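Local coordinates for protein carbonic anhydrase (Synechocystis sp., PDB 5SWC) that catalyses the zinc-dependent interconversion of carbon dioxide and hydrogencarbonate and supplies CO2 to RuBisCO inside the carboxysome, at residues Tyr89-Gly94 and Leu143-Ala148; Ala103-Glu108 and His188-Arg193. All blocks are in the same frame, centred on the assembly; numbering follows the deposited sequence.

Interaction 1. Residues Tyr89-Gly94 and Leu143-Ala148; sequences YGAANG and LKHTEA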
loop_
_atom_site.group_PDB
_atom_site.type_symbol
_atom_site.label_atom_id
_atom_site.label_comp_id
_atom_site.label_asym_id
_atom_site.label_seq_id
_atom_site.Cartn_x
_atom_site.Cartn_y
_atom_site.Cartn_z
ATOM N N TYR A 89 -4.113 8.569 -10.555
ATOM C CA TYR A 89 -4.839 8.791 -9.328
ATOM C C TYR A 89 -4.933 7.530 -8.497
ATOM O O TYR A 89 -5.415 6.495 -8.973
ATOM C CB TYR A 89 -6.238 9.304 -9.667
ATOM C CG TYR A 89 -7.173 9.428 -8.502
ATOM C CD1 TYR A 89 -6.830 10.229 -7.408
ATOM C CD2 TYR A 89 -8.367 8.756 -8.502
ATOM C CE1 TYR A 89 -7.714 10.327 -6.328
ATOM C CE2 TYR A 89 -9.249 8.836 -7.420
ATOM C CZ TYR A 89 -8.891 9.653 -6.353
ATOM O OH TYR A 89 -9.811 9.704 -5.293
ATOM N N GLY A 90 -4.508 7.603 -7.246
ATOM C CA GLY A 90 -4.543 6.471 -6.319
ATOM C C GLY A 90 -3.328 5.606 -6.374
ATOM O O GLY A 90 -3.206 4.691 -5.514
ATOM N N ALA A 91 -2.420 5.811 -7.338
ATOM C CA ALA A 91 -1.266 4.939 -7.463
ATOM C C ALA A 91 -0.152 5.294 -6.484
ATOM O O ALA A 91 0.713 4.448 -6.238
ATOM C CB ALA A 91 -0.721 4.959 -8.858
ATOM N N ALA A 92 -0.112 6.524 -5.984
ATOM C CA ALA A 92 1.015 6.993 -5.188
ATOM C C ALA A 92 0.539 7.879 -4.052
ATOM O O ALA A 92 -0.541 8.483 -4.105
ATOM C CB ALA A 92 2.083 7.677 -6.065
ATOM N N ASN A 93 1.363 7.981 -3.017
ATOM C CA ASN A 93 1.059 8.767 -1.846
ATOM C C ASN A 93 2.188 9.734 -1.509
ATOM O O ASN A 93 2.356 10.088 -0.336
ATOM C CB ASN A 93 0.720 7.902 -0.656
ATOM C CG ASN A 93 1.896 7.201 -0.096
ATOM O OD1 ASN A 93 2.758 6.789 -0.861
ATOM N ND2 ASN A 93 1.976 7.043 1.211
ATOM N N GLY A 94 2.948 10.142 -2.506
ATOM C CA GLY A 94 3.940 11.213 -2.340
ATOM C C GLY A 94 3.317 12.558 -2.633
ATOM O O GLY A 94 2.097 12.758 -2.466
ATOM N N LEU A 143 9.927 5.011 -11.497
ATOM C CA LEU A 143 9.683 4.953 -12.938
ATOM C C LEU A 143 8.569 3.996 -13.321
ATOM O O LEU A 143 8.047 4.105 -14.427
ATOM C CB LEU A 143 10.976 4.672 -13.674
ATOM C CG LEU A 143 12.012 5.787 -13.625
ATOM C CD1 LEU A 143 13.322 5.320 -14.297
ATOM C CD2 LEU A 143 11.525 7.047 -14.286
ATOM N N LYS A 144 8.151 3.130 -12.409
ATOM C CA LYS A 144 6.954 2.302 -12.616
ATOM C C LYS A 144 5.759 3.149 -12.980
ATOM O O LYS A 144 4.882 2.693 -13.732
ATOM C CB LYS A 144 6.627 1.486 -11.361
ATOM C CG LYS A 144 7.670 0.410 -11.023
ATOM C CD LYS A 144 7.328 -0.277 -9.706
ATOM C CE LYS A 144 8.379 -1.343 -9.339
ATOM N NZ LYS A 144 8.215 -1.788 -7.907
ATOM N N HIS A 145 5.690 4.375 -12.465
ATOM C CA HIS A 145 4.534 5.206 -12.725
ATOM C C HIS A 145 4.494 5.738 -14.142
ATOM O O HIS A 145 3.449 6.230 -14.570
ATOM C CB HIS A 145 4.439 6.345 -11.726
ATOM C CG HIS A 145 4.254 5.893 -10.335
ATOM N ND1 HIS A 145 3.183 5.130 -9.926
ATOM C CD2 HIS A 145 5.010 6.131 -9.250
ATOM C CE1 HIS A 145 3.282 4.925 -8.617
ATOM N NE2 HIS A 145 4.383 5.528 -8.190
ATOM N N THR A 146 5.582 5.573 -14.895
ATOM C CA THR A 146 5.589 5.926 -16.310
ATOM C C THR A 146 5.869 4.677 -17.172
ATOM O O THR A 146 6.306 4.782 -18.328
ATOM C CB THR A 146 6.530 7.111 -16.576
ATOM O OG1 THR A 146 6.136 7.717 -17.815
ATOM C CG2 THR A 146 8.013 6.719 -16.639
ATOM N N GLU A 147 5.529 3.494 -16.672
ATOM C CA GLU A 147 5.693 2.262 -17.425
ATOM C C GLU A 147 4.942 2.296 -18.752
ATOM O O GLU A 147 5.345 1.657 -19.714
ATOM C CB GLU A 147 5.278 1.058 -16.565
ATOM C CG GLU A 147 5.241 -0.274 -17.308
ATOM C CD GLU A 147 6.588 -0.723 -17.774
ATOM O OE1 GLU A 147 7.643 -0.195 -17.343
ATOM O OE2 GLU A 147 6.581 -1.654 -18.600
ATOM N N ALA A 148 3.833 3.026 -18.811
ATOM C CA ALA A 148 3.095 3.101 -20.062
ATOM C C ALA A 148 3.939 3.719 -21.161
ATOM O O ALA A 148 3.777 3.364 -22.337
ATOM C CB ALA A 148 1.754 3.825 -19.870
#

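Interaction 2. Residues Ala103-Glu108 and His188-Arg193; sequences ALVALE and HSRLHR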
loop_
_atom_site.group_PDB
_atom_site.type_symbol
_atom_site.label_atom_id
_atom_site.label_comp_id
_atom_site.label_asym_id
_atom_site.label_seq_id
_atom_site.Cartn_x
_atom_site.Cartn_y
_atom_site.Cartn_z
ATOM N N ALA A 103 -3.319 23.190 -5.739
ATOM C CA ALA A 103 -3.315 24.202 -6.806
ATOM C C ALA A 103 -4.712 24.403 -7.438
ATOM O O ALA A 103 -5.167 25.523 -7.676
ATOM C CB ALA A 103 -2.290 23.806 -7.854
ATOM N N LEU A 104 -5.384 23.294 -7.726
ATOM C CA LEU A 104 -6.678 23.370 -8.389
ATOM C C LEU A 104 -7.799 23.741 -7.448
ATOM O O LEU A 104 -8.657 24.560 -7.793
ATOM C CB LEU A 104 -6.996 22.032 -9.063
ATOM C CG LEU A 104 -6.628 21.945 -10.535
ATOM C CD1 LEU A 104 -5.128 21.882 -10.638
ATOM C CD2 LEU A 104 -7.254 20.717 -11.173
ATOM N N VAL A 105 -7.809 23.179 -6.243
ATOM C CA VAL A 105 -8.935 23.334 -5.346
ATOM C C VAL A 105 -8.788 24.535 -4.410
ATOM O O VAL A 105 -9.726 25.312 -4.239
ATOM C CB VAL A 105 -9.169 22.048 -4.538
ATOM C CG1 VAL A 105 -10.326 22.250 -3.594
ATOM C CG2 VAL A 105 -9.461 20.899 -5.508
ATOM N N ALA A 106 -7.629 24.686 -3.792
ATOM C CA ALA A 106 -7.389 25.804 -2.887
ATOM C C ALA A 106 -7.020 27.078 -3.641
ATOM O O ALA A 106 -7.446 28.186 -3.224
ATOM C CB ALA A 106 -6.313 25.455 -1.906
ATOM N N LEU A 107 -6.231 26.962 -4.705
ATOM C CA LEU A 107 -5.788 28.157 -5.458
ATOM C C LEU A 107 -6.511 28.395 -6.792
ATOM O O LEU A 107 -6.278 29.393 -7.457
ATOM C CB LEU A 107 -4.279 28.072 -5.705
ATOM C CG LEU A 107 -3.378 27.826 -4.481
ATOM C CD1 LEU A 107 -1.912 27.733 -4.902
ATOM C CD2 LEU A 107 -3.545 28.905 -3.463
ATOM N N GLU A 108 -7.437 27.531 -7.173
ATOM C CA GLU A 108 -8.251 27.771 -8.375
ATOM C C GLU A 108 -7.436 28.042 -9.675
ATOM O O GLU A 108 -7.853 28.827 -10.546
ATOM C CB GLU A 108 -9.265 28.897 -8.102
ATOM C CG GLU A 108 -10.259 28.591 -6.963
ATOM C CD GLU A 108 -11.184 29.766 -6.646
ATOM O OE1 GLU A 108 -12.300 29.843 -7.208
ATOM O OE2 GLU A 108 -10.789 30.623 -5.830
ATOM N N HIS A 188 -10.896 15.818 -13.616
ATOM C CA HIS A 188 -11.981 15.269 -14.388
ATOM C C HIS A 188 -13.221 16.130 -14.277
ATOM O O HIS A 188 -13.891 16.376 -15.290
ATOM C CB HIS A 188 -12.226 13.863 -13.856
ATOM C CG HIS A 188 -13.225 13.072 -14.641
ATOM N ND1 HIS A 188 -13.049 12.780 -15.978
ATOM C CD2 HIS A 188 -14.387 12.496 -14.272
ATOM C CE1 HIS A 188 -14.076 12.042 -16.388
ATOM N NE2 HIS A 188 -14.898 11.862 -15.380
ATOM N N SER A 189 -13.536 16.603 -13.080
ATOM C CA SER A 189 -14.717 17.410 -12.897
ATOM C C SER A 189 -14.611 18.775 -13.607
ATOM O O SER A 189 -15.540 19.249 -14.226
ATOM C CB SER A 189 -14.948 17.595 -11.420
ATOM O OG SER A 189 -16.063 18.416 -11.228
ATOM N N ARG A 190 -13.434 19.376 -13.514
ATOM C CA ARG A 190 -13.198 20.688 -14.122
ATOM C C ARG A 190 -13.136 20.636 -15.638
ATOM O O ARG A 190 -13.561 21.579 -16.309
ATOM C CB ARG A 190 -11.927 21.323 -13.552
ATOM C CG ARG A 190 -12.144 21.854 -12.182
ATOM C CD ARG A 190 -10.878 22.243 -11.467
ATOM N NE ARG A 190 -11.183 22.787 -10.152
ATOM C CZ ARG A 190 -11.562 22.084 -9.091
ATOM N NH1 ARG A 190 -11.705 20.749 -9.146
ATOM N NH2 ARG A 190 -11.806 22.730 -7.972
ATOM N N LEU A 191 -12.636 19.527 -16.171
ATOM C CA LEU A 191 -12.708 19.347 -17.630
ATOM C C LEU A 191 -14.120 19.219 -18.128
ATOM O O LEU A 191 -14.435 19.726 -19.217
ATOM C CB LEU A 191 -11.847 18.143 -18.062
ATOM C CG LEU A 191 -10.344 18.381 -17.924
ATOM C CD1 LEU A 191 -9.612 17.050 -18.241
ATOM C CD2 LEU A 191 -9.791 19.521 -18.817
ATOM N N HIS A 192 -15.001 18.591 -17.354
ATOM C CA HIS A 192 -16.397 18.543 -17.748
ATOM C C HIS A 192 -16.955 19.949 -17.871
ATOM O O HIS A 192 -17.671 20.239 -18.812
ATOM C CB HIS A 192 -17.212 17.741 -16.709
ATOM C CG HIS A 192 -18.683 17.774 -16.936
ATOM N ND1 HIS A 192 -19.344 16.811 -17.670
ATOM C CD2 HIS A 192 -19.634 18.661 -16.542
ATOM C CE1 HIS A 192 -20.630 17.093 -17.703
ATOM N NE2 HIS A 192 -20.836 18.208 -17.023
ATOM N N ARG A 193 -16.625 20.784 -16.890
ATOM C CA ARG A 193 -17.130 22.160 -16.772
ATOM C C ARG A 193 -16.498 23.071 -17.801
ATOM O O ARG A 193 -17.101 24.057 -18.212
ATOM C CB ARG A 193 -16.821 22.666 -15.361
ATOM C CG ARG A 193 -17.348 24.045 -15.051
ATOM C CD ARG A 193 -17.602 24.171 -13.562
ATOM N NE ARG A 193 -16.561 23.492 -12.776
ATOM C CZ ARG A 193 -16.769 22.458 -11.951
ATOM N NH1 ARG A 193 -18.004 21.981 -11.753
ATOM N NH2 ARG A 193 -15.741 21.915 -11.296
HETATM O O HOH W 1 -9.465 25.010 -10.903
#

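Interaction 1. Residues Tyr89-Gly94 and Leu143-Ala148
A91 and H145 bring the two backbones closest, with a CA to CA separation of 7.8 Å, so one imidazole bridges the gap between the loop that follows strand 76-81 and the turn that leads into helix 147-156. In this β-class carbonic anhydrase fold the contact lies away from the zinc, where the subunits of the hexamer meet. Two bonds shape the turn that presents H145: T146 N donates to L143 O at 2.9 Å, and E147 N to K144 O at 3.1 Å. T146 then takes the N-cap position of helix 147-156, but its hydroxyl bonds to N173 and T149 and does not cap. With chi1 at -63°, the CG of H145 lies anti to its carbonyl carbon, and the ring reaches across to the loop with its CE1 corner foremost. A91 O sits at the ring edge, near the imidazole plane, 3.5 Å from CE1. The methyl of A91 adds a second touch on the same corner, CB lying 4.0 Å from CE1 and slightly farther from ND1. P87 of the same chain packs against both H145 and A92. No hydrogen bond joins the two segments; the polar partners of H145 NE2 and A91 O come from the third subunit. H145 NE2 bonds to the carbonyl O of N93 of that subunit, a bond in which the ring nitrogen must be the donor, while ND2 of the same N93 bonds to A91 O. N93 of this chain returns both bonds, its O to H145 NE2 and its ND2 to A91 O of the third subunit. Beside the donor nitrogen, the A92 methyl approaches the ring obliquely, CB lying 3.8 Å from H145 NE2.

Interaction 2. Residues Ala103-Glu108 and His188-Arg193
R190 stretches from its helix to the last turn of helix 95-106 and meets L104 and V105 there. Its CD touches the CD2 of L104 at 3.9 Å, the two side chains running alongside one another but pointing opposite ways. Farther out, the guanidinium lays one face over the carbonyl carbon of L104; NH2 is 3.6 Å from L104 O and makes no hydrogen bond with it. V105 lies roughly perpendicular to the arginine chain, its CG2 placed obliquely to the guanidinium and 3.9 Å from R190 NH2. A water supplies the polar link that the two segments lack: it donates to L104 O at 3.2 Å and accepts from R190 NE in a weak bond of 2.9 Å. The contact thus joins the end of the helix in the β-α-β crossover from strand 76-81 to strand 111-117 with the helix that precedes strand 197-204 of the same sheet. The arginine chain is extended from CG to NE, and a chi4 of 75° then turns the guanidinium out of line, with NH1 bonded to A186 O four residues back on the same helix. A186 also packs against L104 and V105, and I187 against L104. Beyond this shell, V105 rests on L136 of the third subunit. Other faces of helix 185-193 meet the second subunit: S189 OG bonds to OD2 of D155 of that subunit, and the H192 ring meets that of its Y157. On the L104 side, helix 95-106 finishes in a wider π-type turn at 103-106, and a positive phi at E108 takes the chain out of helical geometry.

In the fold
From the N terminus the four segments come in the order 89-94, 103-108, 143-148 and 188-193, so the two contacts cross rather than nest. Interaction 1 closes a loop of 48 intervening residues, bringing the connection ahead of helix 95-106 to the start of helix 147-156. Interaction 2 opens within that loop and closes 79 residues later, tying the end of helix 95-106 to helix 185-193. The part common to both loops contains strand 111-117 and the zinc ligands H117 and C120. The contacts themselves do not touch: their centres are 21 Å apart and their nearest atoms about 8 Å. Both reach the second and third subunits.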